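Local coordinates for PpiC-type peptidyl-prolyl cis-trans isomerase (Novosphingobium aromaticivorans, PDB 3GPK), which probably catalyses cis-trans isomerisation of peptidyl-prolyl bonds, the activity expected of its parvulin-type (PpiC) domain, the part of a longer periplasmic chaperone present here, at residues A27-I32 against A86-I91. Numbering follows the deposited sequence.
Sequences ANAEKI and AGPVEI
The Pro88 ring points CB, CG and CD at helix 22-37, making an apolar contact in which CB lies 3.6 Å from Ala29 CB and CG 3.9 Å from that same methyl. The ring's CD faces the next residue along the helix, where Glu30 OE1 comes to 3.5 Å from Pro88 CD. Glu30 reaches this spot because CG is anti to its backbone N (chi1 173°) and the chain then bends at chi2 (59°), bringing OE1 beside CD, so that the two side chains cross at about a right angle. A water completes the link, donating to Glu30 OE1 at 2.6 Å and to Gly87 O at 2.8 Å, so the carboxylate is tied to the strand backbone without touching it directly. The peptide bond between Gly87 and Pro88 is cis, and the positive phi of Gly87 (115°) would jam a side chain against the preceding carbonyl. An alanine replacing Pro88 would lose CG and CD, which would probably open a gap chiefly beside Glu30 OE1, thin the packing on Ala29 and remove the main reason for the cis bond. Further out, Phe26 and Val33 of the same helix and Phe95 of strand 94-104 also pack on Pro88, while Val89 turns to Leu73 and Thr76 of helix 71-79. The axes of segments 27-32 and 86-91 run nearly antiparallel and approach to 8.1 Å, an example of helix-on-sheet packing in the parvulin fold, with its antiparallel sheet of strand order 2-1-4-3.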
loop_
_atom_site.group_PDB
_atom_site.type_symbol
_atom_site.label_atom_id
_atom_site.label_comp_id
_atom_site.label_asym_id
_atom_site.label_seq_id
_atom_site.Cartn_x
_atom_site.Cartn_y
_atom_site.Cartn_z
ATOM N N ALA A 27 15.072 5.257 -1.088
ATOM C CA ALA A 27 15.802 4.640 -2.187
ATOM C C ALA A 27 15.527 3.145 -2.210
ATOM O O ALA A 27 15.340 2.562 -3.275
ATOM C CB ALA A 27 17.299 4.891 -2.028
ATOM N N ASN A 28 15.510 2.531 -1.031
ATOM C CA ASN A 28 15.259 1.100 -0.930
ATOM C C ASN A 28 13.851 0.799 -1.412
ATOM O O ASN A 28 13.635 -0.166 -2.141
ATOM C CB ASN A 28 15.410 0.607 0.517
ATOM C CG ASN A 28 16.793 0.870 1.092
ATOM O OD1 ASN A 28 17.762 1.046 0.359
ATOM N ND2 ASN A 28 16.888 0.877 2.419
ATOM N N ALA A 29 12.899 1.628 -0.999
ATOM C CA ALA A 29 11.501 1.451 -1.388
ATOM C C ALA A 29 11.310 1.622 -2.892
ATOM O O ALA A 29 10.560 0.874 -3.516
ATOM C CB ALA A 29 10.616 2.442 -0.631
ATOM N N GLU A 30 11.986 2.607 -3.477
ATOM C CA GLU A 30 11.853 2.838 -4.912
ATOM C C GLU A 30 12.362 1.641 -5.706
ATOM O O GLU A 30 11.795 1.295 -6.734
ATOM C CB GLU A 30 12.604 4.112 -5.326
ATOM C CG GLU A 30 12.670 4.366 -6.835
ATOM C CD GLU A 30 11.308 4.490 -7.496
ATOM O OE1 GLU A 30 10.323 4.833 -6.801
ATOM O OE2 GLU A 30 11.222 4.260 -8.724
ATOM N N LYS A 31 13.435 1.010 -5.241
ATOM C CA LYS A 31 13.950 -0.158 -5.948
ATOM C C LYS A 31 12.909 -1.279 -5.914
ATOM O O LYS A 31 12.772 -2.041 -6.872
ATOM C CB LYS A 31 15.267 -0.632 -5.321
ATOM C CG LYS A 31 16.465 0.267 -5.639
ATOM C CD LYS A 31 16.725 0.335 -7.139
ATOM C CE LYS A 31 18.048 1.020 -7.450
ATOM N NZ LYS A 31 18.335 1.045 -8.915
ATOM N N ILE A 32 12.174 -1.376 -4.811
ATOM C CA ILE A 32 11.143 -2.398 -4.684
ATOM C C ILE A 32 10.002 -2.082 -5.647
ATOM O O ILE A 32 9.498 -2.964 -6.336
ATOM C CB ILE A 32 10.622 -2.478 -3.228
ATOM C CG1 ILE A 32 11.735 -3.022 -2.323
ATOM C CG2 ILE A 32 9.380 -3.379 -3.149
ATOM C CD1 ILE A 32 11.487 -2.807 -0.835
ATOM N N ALA A 86 1.304 2.275 -6.175
ATOM C CA ALA A 86 1.538 3.683 -5.880
ATOM C C ALA A 86 2.633 3.808 -4.830
ATOM O O ALA A 86 2.778 2.947 -3.974
ATOM C CB ALA A 86 0.255 4.341 -5.376
ATOM N N GLY A 87 3.414 4.878 -4.907
ATOM C CA GLY A 87 4.463 5.065 -3.930
ATOM C C GLY A 87 5.860 5.003 -4.508
ATOM O O GLY A 87 6.035 4.923 -5.728
ATOM N N PRO A 88 6.883 5.021 -3.644
ATOM C CA PRO A 88 6.693 5.098 -2.191
ATOM C C PRO A 88 6.071 6.405 -1.715
ATOM O O PRO A 88 6.374 7.484 -2.234
ATOM C CB PRO A 88 8.102 4.881 -1.637
ATOM C CG PRO A 88 8.992 5.280 -2.745
ATOM C CD PRO A 88 8.302 4.852 -3.991
ATOM N N VAL A 89 5.186 6.291 -0.732
ATOM C CA VAL A 89 4.508 7.446 -0.162
ATOM C C VAL A 89 5.027 7.667 1.251
ATOM O O VAL A 89 4.975 6.758 2.081
ATOM C CB VAL A 89 2.982 7.220 -0.081
ATOM C CG1 VAL A 89 2.302 8.435 0.532
ATOM C CG2 VAL A 89 2.418 6.938 -1.464
ATOM N N GLU A 90 5.523 8.870 1.532
ATOM C CA GLU A 90 6.027 9.153 2.869
ATOM C C GLU A 90 4.906 9.290 3.888
ATOM O O GLU A 90 3.874 9.893 3.607
ATOM C CB GLU A 90 6.851 10.452 2.895
ATOM C CG GLU A 90 7.340 10.793 4.299
ATOM C CD GLU A 90 8.171 12.064 4.378
ATOM O OE1 GLU A 90 8.161 12.859 3.416
ATOM O OE2 GLU A 90 8.828 12.268 5.420
ATOM N N ILE A 91 5.112 8.705 5.063
ATOM C CA ILE A 91 4.166 8.826 6.167
ATOM C C ILE A 91 5.042 9.139 7.370
ATOM O O ILE A 91 6.263 9.086 7.272
ATOM C CB ILE A 91 3.337 7.539 6.411
ATOM C CG1 ILE A 91 4.251 6.340 6.670
ATOM C CG2 ILE A 91 2.416 7.301 5.223
ATOM C CD1 ILE A 91 3.492 5.084 7.026
HETATM O O HOH W 1 7.975 5.496 -7.689
#